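Local structure of ureidoglycolate hydrolase (Arabidopsis thaliana, 4PXE) at residues L288-G291 against P297-S300; E323-I328 against V334-F339; A362-L367 against L420-A425; Y201-E206 against K352-K357. The protein hydrolyses (S)-ureidoglycolate to glyoxylate, ammonium and carbon dioxide with the help of two manganese ions per subunit, a late step of plant purine breakdown. All blocks are in the same frame, centred on the assembly; numbering follows the deposited sequence.

Interaction 1 of 4, residues L288-G291 against P297-S300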
loop_
_atom_site.group_PDB
_atom_site.type_symbol
_atom_site.label_atom_id
_atom_site.label_comp_id
_atom_site.label_asym_id
_atom_site.label_seq_id
_atom_site.Cartn_x
_atom_site.Cartn_y
_atom_site.Cartn_z
ATOM N N LEU A 288 4.690 1.205 -3.371
ATOM C CA LEU A 288 5.174 0.729 -4.667
ATOM C C LEU A 288 4.023 0.434 -5.619
ATOM O O LEU A 288 2.972 -0.069 -5.220
ATOM C CB LEU A 288 6.023 -0.526 -4.496
ATOM C CG LEU A 288 7.194 -0.478 -3.512
ATOM C CD1 LEU A 288 7.915 -1.823 -3.442
ATOM C CD2 LEU A 288 8.153 0.666 -3.885
ATOM N N HIS A 289 4.243 0.749 -6.892
ATOM C CA HIS A 289 3.310 0.409 -7.956
ATOM C C HIS A 289 4.075 -0.377 -9.011
ATOM O O HIS A 289 5.184 0.004 -9.384
ATOM C CB HIS A 289 2.740 1.683 -8.585
ATOM C CG HIS A 289 1.976 1.443 -9.852
ATOM N ND1 HIS A 289 0.634 1.125 -9.867
ATOM C CD2 HIS A 289 2.371 1.467 -11.149
ATOM C CE1 HIS A 289 0.234 0.969 -11.116
ATOM N NE2 HIS A 289 1.271 1.163 -11.913
ATOM N N PRO A 290 3.479 -1.470 -9.521
ATOM C CA PRO A 290 2.103 -1.930 -9.264
ATOM C C PRO A 290 1.886 -2.696 -7.956
ATOM O O PRO A 290 0.731 -2.979 -7.613
ATOM C CB PRO A 290 1.819 -2.849 -10.463
ATOM C CG PRO A 290 3.130 -3.337 -10.858
ATOM C CD PRO A 290 4.118 -2.228 -10.610
ATOM N N GLY A 291 2.956 -3.015 -7.233
ATOM C CA GLY A 291 2.811 -3.717 -5.968
ATOM C C GLY A 291 2.451 -5.180 -6.135
ATOM O O GLY A 291 1.543 -5.692 -5.473
ATOM N N PRO A 297 8.910 -2.633 -9.494
ATOM C CA PRO A 297 8.189 -1.366 -9.313
ATOM C C PRO A 297 8.543 -0.319 -10.370
ATOM O O PRO A 297 9.724 -0.024 -10.567
ATOM C CB PRO A 297 8.647 -0.895 -7.925
ATOM C CG PRO A 297 8.992 -2.157 -7.197
ATOM C CD PRO A 297 9.577 -3.084 -8.258
ATOM N N SER A 298 7.517 0.227 -11.023
ATOM C CA SER A 298 7.693 1.283 -12.022
ATOM C C SER A 298 7.409 2.662 -11.439
ATOM O O SER A 298 7.734 3.672 -12.047
ATOM C CB SER A 298 6.806 1.053 -13.256
ATOM O OG SER A 298 5.443 0.921 -12.902
ATOM N N LYS A 299 6.781 2.700 -10.271
ATOM C CA LYS A 299 6.558 3.954 -9.568
ATOM C C LYS A 299 6.716 3.721 -8.079
ATOM O O LYS A 299 6.285 2.699 -7.554
ATOM C CB LYS A 299 5.167 4.508 -9.852
ATOM C CG LYS A 299 4.933 4.979 -11.270
ATOM C CD LYS A 299 3.761 5.946 -11.330
ATOM C CE LYS A 299 2.527 5.379 -10.642
ATOM N NZ LYS A 299 1.377 6.330 -10.714
ATOM N N SER A 300 7.358 4.662 -7.399
ATOM C CA SER A 300 7.372 4.644 -5.947
ATOM C C SER A 300 6.967 6.017 -5.442
ATOM O O SER A 300 7.189 7.025 -6.107
ATOM C CB SER A 300 8.743 4.244 -5.412
ATOM O OG SER A 300 9.748 5.161 -5.816
#

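Interaction 2 of 4, residues E323-I328 against V334-F339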
loop_
_atom_site.group_PDB
_atom_site.type_symbol
_atom_site.label_atom_id
_atom_site.label_comp_id
_atom_site.label_asym_id
_atom_site.label_seq_id
_atom_site.Cartn_x
_atom_site.Cartn_y
_atom_site.Cartn_z
ATOM N N GLU A 323 18.611 17.365 -2.850
ATOM C CA GLU A 323 19.865 17.011 -3.513
ATOM C C GLU A 323 20.012 15.497 -3.654
ATOM O O GLU A 323 20.343 14.991 -4.732
ATOM C CB GLU A 323 21.065 17.616 -2.772
ATOM C CG GLU A 323 21.139 19.135 -2.904
ATOM C CD GLU A 323 22.158 19.784 -1.975
ATOM O OE1 GLU A 323 22.732 19.085 -1.111
ATOM O OE2 GLU A 323 22.378 21.007 -2.112
ATOM N N SER A 324 19.752 14.766 -2.578
ATOM C CA SER A 324 19.831 13.310 -2.615
ATOM C C SER A 324 18.822 12.678 -3.567
ATOM O O SER A 324 19.152 11.709 -4.250
ATOM C CB SER A 324 19.674 12.714 -1.211
ATOM O OG SER A 324 20.857 12.921 -0.457
ATOM N N ALA A 325 17.609 13.220 -3.614
ATOM C CA ALA A 325 16.590 12.691 -4.518
ATOM C C ALA A 325 17.074 12.784 -5.960
ATOM O O ALA A 325 16.890 11.859 -6.749
ATOM C CB ALA A 325 15.277 13.420 -4.346
ATOM N N ASN A 326 17.717 13.896 -6.292
ATOM C CA ASN A 326 18.258 14.072 -7.636
ATOM C C ASN A 326 19.456 13.176 -7.927
ATOM O O ASN A 326 19.556 12.594 -9.011
ATOM C CB ASN A 326 18.588 15.548 -7.885
ATOM C CG ASN A 326 17.354 16.357 -8.239
ATOM O OD1 ASN A 326 16.852 16.285 -9.362
ATOM N ND2 ASN A 326 16.857 17.132 -7.286
ATOM N N THR A 327 20.350 13.027 -6.959
ATOM C CA THR A 327 21.507 12.159 -7.110
ATOM C C THR A 327 21.075 10.700 -7.290
ATOM O O THR A 327 21.572 9.996 -8.163
ATOM C CB THR A 327 22.448 12.280 -5.899
ATOM O OG1 THR A 327 22.955 13.617 -5.837
ATOM C CG2 THR A 327 23.612 11.314 -6.019
ATOM N N ILE A 328 20.138 10.265 -6.454
ATOM C CA ILE A 328 19.602 8.909 -6.541
ATOM C C ILE A 328 18.891 8.675 -7.873
ATOM O O ILE A 328 19.082 7.630 -8.498
ATOM C CB ILE A 328 18.647 8.639 -5.356
ATOM C CG1 ILE A 328 19.458 8.554 -4.065
ATOM C CG2 ILE A 328 17.846 7.349 -5.572
ATOM C CD1 ILE A 328 18.620 8.709 -2.802
ATOM N N VAL A 334 16.255 6.579 -12.979
ATOM C CA VAL A 334 14.820 6.796 -12.897
ATOM C C VAL A 334 14.516 8.280 -13.012
ATOM O O VAL A 334 15.402 9.119 -12.830
ATOM C CB VAL A 334 14.219 6.247 -11.574
ATOM C CG1 VAL A 334 14.357 4.738 -11.517
ATOM C CG2 VAL A 334 14.858 6.904 -10.343
ATOM N N LYS A 335 13.270 8.593 -13.328
ATOM C CA LYS A 335 12.811 9.972 -13.338
ATOM C C LYS A 335 12.378 10.385 -11.933
ATOM O O LYS A 335 11.625 9.667 -11.266
ATOM C CB LYS A 335 11.638 10.137 -14.311
ATOM C CG LYS A 335 11.062 11.546 -14.375
ATOM C CD LYS A 335 9.911 11.615 -15.374
ATOM C CE LYS A 335 9.366 13.030 -15.509
ATOM N NZ LYS A 335 8.299 13.103 -16.549
ATOM N N LEU A 336 12.861 11.534 -11.479
ATOM C CA LEU A 336 12.295 12.148 -10.290
ATOM C C LEU A 336 11.053 12.875 -10.775
ATOM O O LEU A 336 11.121 14.034 -11.206
ATOM C CB LEU A 336 13.293 13.115 -9.653
ATOM C CG LEU A 336 12.835 13.847 -8.389
ATOM C CD1 LEU A 336 12.340 12.887 -7.302
ATOM C CD2 LEU A 336 13.973 14.715 -7.866
ATOM N N SER A 337 9.921 12.176 -10.741
ATOM C CA SER A 337 8.699 12.667 -11.362
ATOM C C SER A 337 7.916 13.635 -10.480
ATOM O O SER A 337 7.096 14.414 -10.968
ATOM C CB SER A 337 7.821 11.496 -11.809
ATOM O OG SER A 337 7.505 10.651 -10.720
ATOM N N GLU A 338 8.167 13.585 -9.176
ATOM C CA GLU A 338 7.578 14.557 -8.268
ATOM C C GLU A 338 8.511 14.809 -7.105
ATOM O O GLU A 338 9.021 13.877 -6.495
ATOM C CB GLU A 338 6.227 14.065 -7.744
ATOM C CG GLU A 338 5.606 14.993 -6.706
ATOM C CD GLU A 338 4.197 14.592 -6.341
ATOM O OE1 GLU A 338 3.975 13.393 -6.072
ATOM O OE2 GLU A 338 3.312 15.475 -6.332
ATOM N N PHE A 339 8.746 16.085 -6.818
ATOM C CA PHE A 339 9.360 16.494 -5.565
ATOM C C PHE A 339 8.603 17.727 -5.097
ATOM O O PHE A 339 8.827 18.834 -5.595
ATOM C CB PHE A 339 10.862 16.772 -5.707
ATOM C CG PHE A 339 11.565 16.903 -4.384
ATOM C CD1 PHE A 339 12.240 15.831 -3.835
ATOM C CD2 PHE A 339 11.488 18.085 -3.655
ATOM C CE1 PHE A 339 12.870 15.937 -2.602
ATOM C CE2 PHE A 339 12.115 18.197 -2.423
ATOM C CZ PHE A 339 12.800 17.125 -1.897
#

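Interaction 3 of 4, residues A362-L367 against L420-A425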
loop_
_atom_site.group_PDB
_atom_site.type_symbol
_atom_site.label_atom_id
_atom_site.label_comp_id
_atom_site.label_asym_id
_atom_site.label_seq_id
_atom_site.Cartn_x
_atom_site.Cartn_y
_atom_site.Cartn_z
ATOM N N ALA A 362 -1.486 27.278 37.412
ATOM C CA ALA A 362 -0.920 26.040 37.948
ATOM C C ALA A 362 -0.441 26.213 39.395
ATOM O O ALA A 362 -0.718 25.375 40.250
ATOM C CB ALA A 362 0.212 25.527 37.046
ATOM N N THR A 363 0.248 27.312 39.669
ATOM C CA THR A 363 0.695 27.614 41.025
ATOM C C THR A 363 -0.476 27.757 42.013
ATOM O O THR A 363 -0.435 27.201 43.115
ATOM C CB THR A 363 1.564 28.881 41.037
ATOM O OG1 THR A 363 2.693 28.687 40.173
ATOM C CG2 THR A 363 2.059 29.182 42.450
ATOM N N GLU A 364 -1.518 28.480 41.614
ATOM C CA GLU A 364 -2.696 28.651 42.474
ATOM C C GLU A 364 -3.397 27.335 42.776
ATOM O O GLU A 364 -4.070 27.201 43.798
ATOM C CB GLU A 364 -3.684 29.640 41.850
ATOM C CG GLU A 364 -3.169 31.062 41.859
ATOM C CD GLU A 364 -4.075 32.027 41.129
ATOM O OE1 GLU A 364 -5.300 31.772 41.074
ATOM O OE2 GLU A 364 -3.556 33.040 40.609
ATOM N N LEU A 365 -3.238 26.366 41.879
ATOM C CA LEU A 365 -3.871 25.054 42.039
ATOM C C LEU A 365 -2.946 24.057 42.716
ATOM O O LEU A 365 -3.267 22.862 42.803
ATOM C CB LEU A 365 -4.310 24.510 40.672
ATOM C CG LEU A 365 -5.500 25.255 40.069
ATOM C CD1 LEU A 365 -5.598 24.992 38.566
ATOM C CD2 LEU A 365 -6.782 24.835 40.779
ATOM N N ASN A 366 -1.789 24.537 43.164
ATOM C CA ASN A 366 -0.791 23.697 43.828
ATOM C C ASN A 366 -0.290 22.576 42.921
ATOM O O ASN A 366 -0.016 21.464 43.372
ATOM C CB ASN A 366 -1.340 23.120 45.145
ATOM C CG ASN A 366 -1.740 24.199 46.127
ATOM O OD1 ASN A 366 -2.887 24.263 46.569
ATOM N ND2 ASN A 366 -0.794 25.057 46.469
ATOM N N LEU A 367 -0.173 22.887 41.635
ATOM C CA LEU A 367 0.313 21.932 40.642
ATOM C C LEU A 367 1.723 22.299 40.220
ATOM O O LEU A 367 2.019 23.465 39.974
ATOM C CB LEU A 367 -0.606 21.917 39.420
ATOM C CG LEU A 367 -2.039 21.443 39.678
ATOM C CD1 LEU A 367 -2.912 21.668 38.467
ATOM C CD2 LEU A 367 -2.057 19.966 40.075
ATOM N N LEU A 420 -6.769 24.748 32.655
ATOM C CA LEU A 420 -7.489 25.366 31.546
ATOM C C LEU A 420 -8.648 26.241 32.027
ATOM O O LEU A 420 -8.788 27.383 31.584
ATOM C CB LEU A 420 -7.991 24.302 30.578
ATOM C CG LEU A 420 -8.748 24.838 29.365
ATOM C CD1 LEU A 420 -7.878 25.783 28.542
ATOM C CD2 LEU A 420 -9.246 23.679 28.497
ATOM N N SER A 421 -9.461 25.710 32.940
ATOM C CA SER A 421 -10.578 26.460 33.511
ATOM C C SER A 421 -10.117 27.770 34.136
ATOM O O SER A 421 -10.696 28.840 33.897
ATOM C CB SER A 421 -11.273 25.628 34.585
ATOM O OG SER A 421 -11.892 24.475 34.042
ATOM N N LEU A 422 -9.081 27.681 34.958
ATOM C CA LEU A 422 -8.634 28.839 35.720
ATOM C C LEU A 422 -7.944 29.852 34.812
ATOM O O LEU A 422 -8.092 31.059 34.999
ATOM C CB LEU A 422 -7.713 28.388 36.860
ATOM C CG LEU A 422 -7.308 29.447 37.884
ATOM C CD1 LEU A 422 -8.528 30.212 38.426
ATOM C CD2 LEU A 422 -6.550 28.772 39.005
ATOM N N THR A 423 -7.203 29.374 33.819
ATOM C CA THR A 423 -6.562 30.278 32.866
ATOM C C THR A 423 -7.603 30.988 31.993
ATOM O O THR A 423 -7.496 32.197 31.757
ATOM C CB THR A 423 -5.534 29.536 31.969
ATOM O OG1 THR A 423 -4.580 28.848 32.792
ATOM C CG2 THR A 423 -4.787 30.527 31.087
ATOM N N LEU A 424 -8.621 30.261 31.536
ATOM C CA LEU A 424 -9.731 30.860 30.785
ATOM C C LEU A 424 -10.395 31.956 31.609
ATOM O O LEU A 424 -10.706 33.029 31.085
ATOM C CB LEU A 424 -10.781 29.803 30.434
ATOM C CG LEU A 424 -10.438 28.811 29.322
ATOM C CD1 LEU A 424 -11.483 27.710 29.295
ATOM C CD2 LEU A 424 -10.347 29.507 27.968
ATOM N N ALA A 425 -10.640 31.653 32.879
ATOM C CA ALA A 425 -11.317 32.574 33.787
ATOM C C ALA A 425 -10.493 33.840 33.958
ATOM O O ALA A 425 -11.027 34.958 33.873
ATOM C CB ALA A 425 -11.542 31.901 35.134
#

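Interaction 4 of 4, residues Y201-E206 against K352-K357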
loop_
_atom_site.group_PDB
_atom_site.type_symbol
_atom_site.label_atom_id
_atom_site.label_comp_id
_atom_site.label_asym_id
_atom_site.label_seq_id
_atom_site.Cartn_x
_atom_site.Cartn_y
_atom_site.Cartn_z
ATOM N N TYR A 201 -9.809 37.020 18.450
ATOM C CA TYR A 201 -9.780 36.393 19.767
ATOM C C TYR A 201 -8.757 37.102 20.648
ATOM O O TYR A 201 -7.682 37.474 20.178
ATOM C CB TYR A 201 -9.397 34.916 19.656
ATOM C CG TYR A 201 -10.485 34.017 19.131
ATOM C CD1 TYR A 201 -11.751 34.025 19.694
ATOM C CD2 TYR A 201 -10.241 33.146 18.073
ATOM C CE1 TYR A 201 -12.759 33.196 19.222
ATOM C CE2 TYR A 201 -11.243 32.308 17.584
ATOM C CZ TYR A 201 -12.498 32.337 18.164
ATOM O OH TYR A 201 -13.491 31.502 17.686
ATOM N N PHE A 202 -9.091 37.279 21.925
ATOM C CA PHE A 202 -8.173 37.845 22.912
ATOM C C PHE A 202 -6.957 36.943 23.130
ATOM O O PHE A 202 -5.828 37.417 23.228
ATOM C CB PHE A 202 -8.925 38.072 24.234
ATOM C CG PHE A 202 -8.118 38.766 25.301
ATOM C CD1 PHE A 202 -7.720 40.088 25.146
ATOM C CD2 PHE A 202 -7.808 38.115 26.484
ATOM C CE1 PHE A 202 -7.000 40.730 26.141
ATOM C CE2 PHE A 202 -7.088 38.756 27.486
ATOM C CZ PHE A 202 -6.686 40.070 27.310
ATOM N N ALA A 203 -7.200 35.631 23.196
ATOM C CA ALA A 203 -6.134 34.643 23.305
ATOM C C ALA A 203 -6.705 33.314 22.859
ATOM O O ALA A 203 -7.927 33.146 22.819
ATOM C CB ALA A 203 -5.635 34.538 24.737
ATOM N N PHE A 204 -5.812 32.389 22.510
ATOM C CA PHE A 204 -6.172 31.002 22.204
ATOM C C PHE A 204 -5.329 30.041 23.042
ATOM O O PHE A 204 -4.105 30.135 23.055
ATOM C CB PHE A 204 -5.970 30.673 20.715
ATOM C CG PHE A 204 -6.192 29.221 20.412
ATOM C CD1 PHE A 204 -7.476 28.732 20.259
ATOM C CD2 PHE A 204 -5.127 28.336 20.337
ATOM C CE1 PHE A 204 -7.699 27.386 20.026
ATOM C CE2 PHE A 204 -5.345 26.994 20.104
ATOM C CZ PHE A 204 -6.632 26.524 19.951
ATOM N N LEU A 205 -5.990 29.104 23.721
ATOM C CA LEU A 205 -5.308 28.111 24.555
ATOM C C LEU A 205 -5.615 26.711 24.063
ATOM O O LEU A 205 -6.755 26.421 23.728
ATOM C CB LEU A 205 -5.826 28.196 25.993
ATOM C CG LEU A 205 -6.015 29.575 26.604
ATOM C CD1 LEU A 205 -6.575 29.414 28.011
ATOM C CD2 LEU A 205 -4.701 30.326 26.626
ATOM N N GLU A 206 -4.619 25.829 24.055
ATOM C CA GLU A 206 -4.870 24.424 23.736
ATOM C C GLU A 206 -4.330 23.505 24.822
ATOM O O GLU A 206 -3.145 23.550 25.152
ATOM C CB GLU A 206 -4.234 24.062 22.390
ATOM C CG GLU A 206 -4.517 22.623 21.937
ATOM C CD GLU A 206 -4.172 22.357 20.479
ATOM O OE1 GLU A 206 -3.546 23.219 19.812
ATOM O OE2 GLU A 206 -4.542 21.268 19.990
ATOM N N LYS A 352 3.744 35.765 25.809
ATOM C CA LYS A 352 4.356 35.828 27.134
ATOM C C LYS A 352 3.362 36.077 28.271
ATOM O O LYS A 352 3.567 35.594 29.384
ATOM C CB LYS A 352 5.476 36.866 27.160
ATOM C CG LYS A 352 6.584 36.590 26.144
ATOM C CD LYS A 352 7.179 35.195 26.304
ATOM C CE LYS A 352 8.377 35.002 25.388
ATOM N NZ LYS A 352 8.945 33.631 25.532
ATOM N N LEU A 353 2.293 36.817 28.005
ATOM C CA LEU A 353 1.280 37.039 29.041
ATOM C C LEU A 353 0.380 35.817 29.192
ATOM O O LEU A 353 -0.152 35.569 30.265
ATOM C CB LEU A 353 0.457 38.296 28.762
ATOM C CG LEU A 353 1.291 39.582 28.724
ATOM C CD1 LEU A 353 0.384 40.794 28.590
ATOM C CD2 LEU A 353 2.209 39.706 29.943
ATOM N N VAL A 354 0.218 35.047 28.120
ATOM C CA VAL A 354 -0.551 33.808 28.219
ATOM C C VAL A 354 0.208 32.791 29.059
ATOM O O VAL A 354 -0.376 32.155 29.949
ATOM C CB VAL A 354 -0.906 33.236 26.832
ATOM C CG1 VAL A 354 -1.469 31.816 26.966
ATOM C CG2 VAL A 354 -1.893 34.169 26.124
ATOM N N ILE A 355 1.505 32.663 28.796
ATOM C CA ILE A 355 2.401 31.837 29.596
ATOM C C ILE A 355 2.321 32.216 31.066
ATOM O O ILE A 355 2.212 31.361 31.938
ATOM C CB ILE A 355 3.862 32.011 29.127
ATOM C CG1 ILE A 355 4.053 31.327 27.768
ATOM C CG2 ILE A 355 4.834 31.479 30.179
ATOM C CD1 ILE A 355 5.374 31.659 27.100
ATOM N N LYS A 356 2.368 33.516 31.324
ATOM C CA LYS A 356 2.311 34.038 32.676
ATOM C C LYS A 356 1.045 33.577 33.390
ATOM O O LYS A 356 1.115 33.086 34.519
ATOM C CB LYS A 356 2.365 35.566 32.629
ATOM C CG LYS A 356 2.291 36.248 33.983
ATOM C CD LYS A 356 2.310 37.763 33.785
ATOM C CE LYS A 356 2.347 38.521 35.101
ATOM N NZ LYS A 356 1.056 38.457 35.825
ATOM N N LYS A 357 -0.104 33.725 32.735
ATOM C CA LYS A 357 -1.390 33.366 33.337
ATOM C C LYS A 357 -1.472 31.861 33.597
ATOM O O LYS A 357 -1.976 31.426 34.634
ATOM C CB LYS A 357 -2.560 33.774 32.440
ATOM C CG LYS A 357 -2.887 35.252 32.402
ATOM C CD LYS A 357 -3.595 35.722 33.659
ATOM C CE LYS A 357 -4.122 37.129 33.460
ATOM N NZ LYS A 357 -4.232 37.846 34.750
#

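Interaction 1 of 4, residues L288-G291 against P297-S300
His289 and Lys299 pair at the loop end of the hairpin of strands 280-289 and 295-308, and their backbones supply most of its hydrogen bonds here. His289 N donates to Lys299 O over 2.9 Å, while His289 O receives two donors from the other strand. Ser298 N lies 2.9 Å from His289 O and in its carbonyl plane; Lys299 N is farther from the same oxygen, at 3.3 Å, and tilted from that plane by 26°. Two consecutive residues thus face one, which is the definition of a classic beta bulge. Pro297 CA adds a CA-H...O contact to His289 O.

Van der Waals contacts flank the ladder on both faces. On one, Leu288 spreads its two methyls: CD1 meets Pro297 CG at 3.9 Å and CD2 reaches Ser300 CB. On the other, CG anti to the backbone N (chi1 169°) sets the His289 imidazole beside Ser298 and Lys299. Ser298 OG comes to the ring's edge, 3.6 Å from His289 CD2. The Lys299 chain, bent at chi3, brings CE obliquely to the same ring, 3.9 Å from His289 CD2. Pro290, joined to His289 by a cis peptide bond, lays its CB over the centre of one ring face.

In the second subunit, Tyr98 meets the His289 ring edge-to-face and Leu286 packs on Leu288. The hairpin belongs to the region involved in dimerization. The doubly bonded carbonyl and the bulge end the regular ladder next to the cis-proline, where an imidazole and apolar side chains meet the partner chain.

Interaction 2 of 4, residues E323-I328 against V334-F339
Ala325 meets both Leu336 and Phe339, and these three side chains form the close-packed part of a helix-on-strand contact. The methyl of Ala325 points at the strand, where CB lies 4.0 Å from Leu336 CD2 and 3.9 Å from Phe339 CE1. It approaches the phenyl ring obliquely, beside the CD1-CE1 bond. Leu336 and Phe339 both leave the strand toward the helix, and CG anti to the backbone N (chi1 180° and -168°) carries each group on outward. The small alanine is consistent with two larger groups coming up to the helix surface at this point. The segment axes approach to 8.5 Å at their closest.

Toward the partly exposed side the contact thins to a single polar residue. The side chain of Asn326 crosses that of Leu336 at about a right angle, and its OD1 comes within 3.6 Å of Leu336 CD2. This is packing against a methyl and not a hydrogen bond; the ND2 of the same amide donates instead to Gln322 O, one turn back along the helix, a bond that helps to fix the group's rotation. No hydrogen bond links the two segments.

The directions of helix 323-328 and strand 335-339 differ by 136°, as the chain reverses between them. Leu336 also packs on Ala329, and Phe339 on Ile321 and Gln322, so the helix serves the strand over about two turns. Leu336 also touches Val236 of strand 222-239. Through Ser324 and Ile328, helix 311-332 packs beside helix 256-272, and Val334 touches Ala259 of the latter.

Interaction 3 of 4, residues A362-L367 against L420-A425
Leu365 and Leu422 supply the apolar part of this contact. A single methyl does the touching from helix 410-429: Leu422 CD2 lies 3.8 Å from Leu365 CG and 3.9 Å from Leu365 CD1. The two leucines slide past each other in opposite directions, alongside rather than end-on. With CG anti to its backbone N (chi1 -172°), Leu422 extends toward the other segment, and its CD2 arrives beside the branch point of Leu365.

A mixed contact lies next to it. Glu364 crosses Leu422 at about a right angle, and its CB and OE1 both come near Leu422 CD2, OE1 at 3.9 Å. The extended chain of the glutamate carries the carboxylate past the methyl, and OE2 forms a salt bridge with Lys426, one turn farther along helix 410-429.

The backbone interactions belong to the end of helix 352-364. Leu367 N donates to Ala362 O at 2.9 Å, and Asn366 N donates to Thr363 O at 3.0 Å. These two bonds, with the positive phi of Asn366 (61°), make a Schellman motif whose C-prime residue is Asn366. Leu365 is the first residue to leave helical geometry, and its side chain still points toward helix 410-429.

Leu9 and Ala10 of the N-terminal helix 9-12 add to the surroundings of Leu422. The chemistry combines methyl packing with charge pairing: apolar contact joins the helix end to helix 410-429, and Glu364 with Lys426 adds an ion pair beside it, on the side of the exposed glutamate.

Interaction 4 of 4, residues Y201-E206 against K352-K357
The backbones of segment 201-206 and helix 352-357 stay well apart, with the closest CA pair, Ala203 and Val354, separated by 7.5 Å, and the contact between them is made by side chains. Val354 stands between Ala203 and Leu205 and shares its two methyls between them. CG2 touches Ala203 CB at 4.0 Å, whereas CG1 comes closer to Leu205 CD2, at 3.6 Å. This fork follows from the first torsion: CG1 is anti to the backbone N (chi1 169°) and CG2 anti to the carbonyl carbon, which sends one branch toward each strand residue.

Leu205 approaches obliquely through its CD2 methyl, and its CD1 turns to helix 410-429, where Thr423 and Leu424 receive it. The arrangement is helix-on-sheet packing of the metal-binding alpha/beta domain of the M20 peptidase family. Strand 201-209 runs parallel to strands 86-91 and 389-394, and it leads to His208, which is a manganese ligand and contacts the substrate.

No hydrogen bond crosses the contact, and all three touching residues are buried. Phe204 faces away from the helix, packing on Ser380 and Met383 of helix 379-383 on the other side of the strand. At the helix start, Asp351 OD1 accepts a hydrogen bond from Val354 N, holding the first turn from which the valine projects.

Overall arrangement
Following the chain from the N terminus, segment 201-206 comes first, but its partner, helix 352-357, arrives only 146 residues later. The long loop that interaction 4 closes contains interactions 1 and 2, two short closures in series: a hairpin end at the subunit interface, then a strand folding back onto the helix before it, their centres 15 Å apart within the dimerization region. Interaction 3 opens after interaction 4 has closed and brings helix 352-364 against helix 410-429. Interactions 3 and 4 share helix 352-364 and touch where Leu205 meets helix 410-429. Some 44 to 54 Å between centres separates this pair from interactions 1 and 2, across the chain's centre.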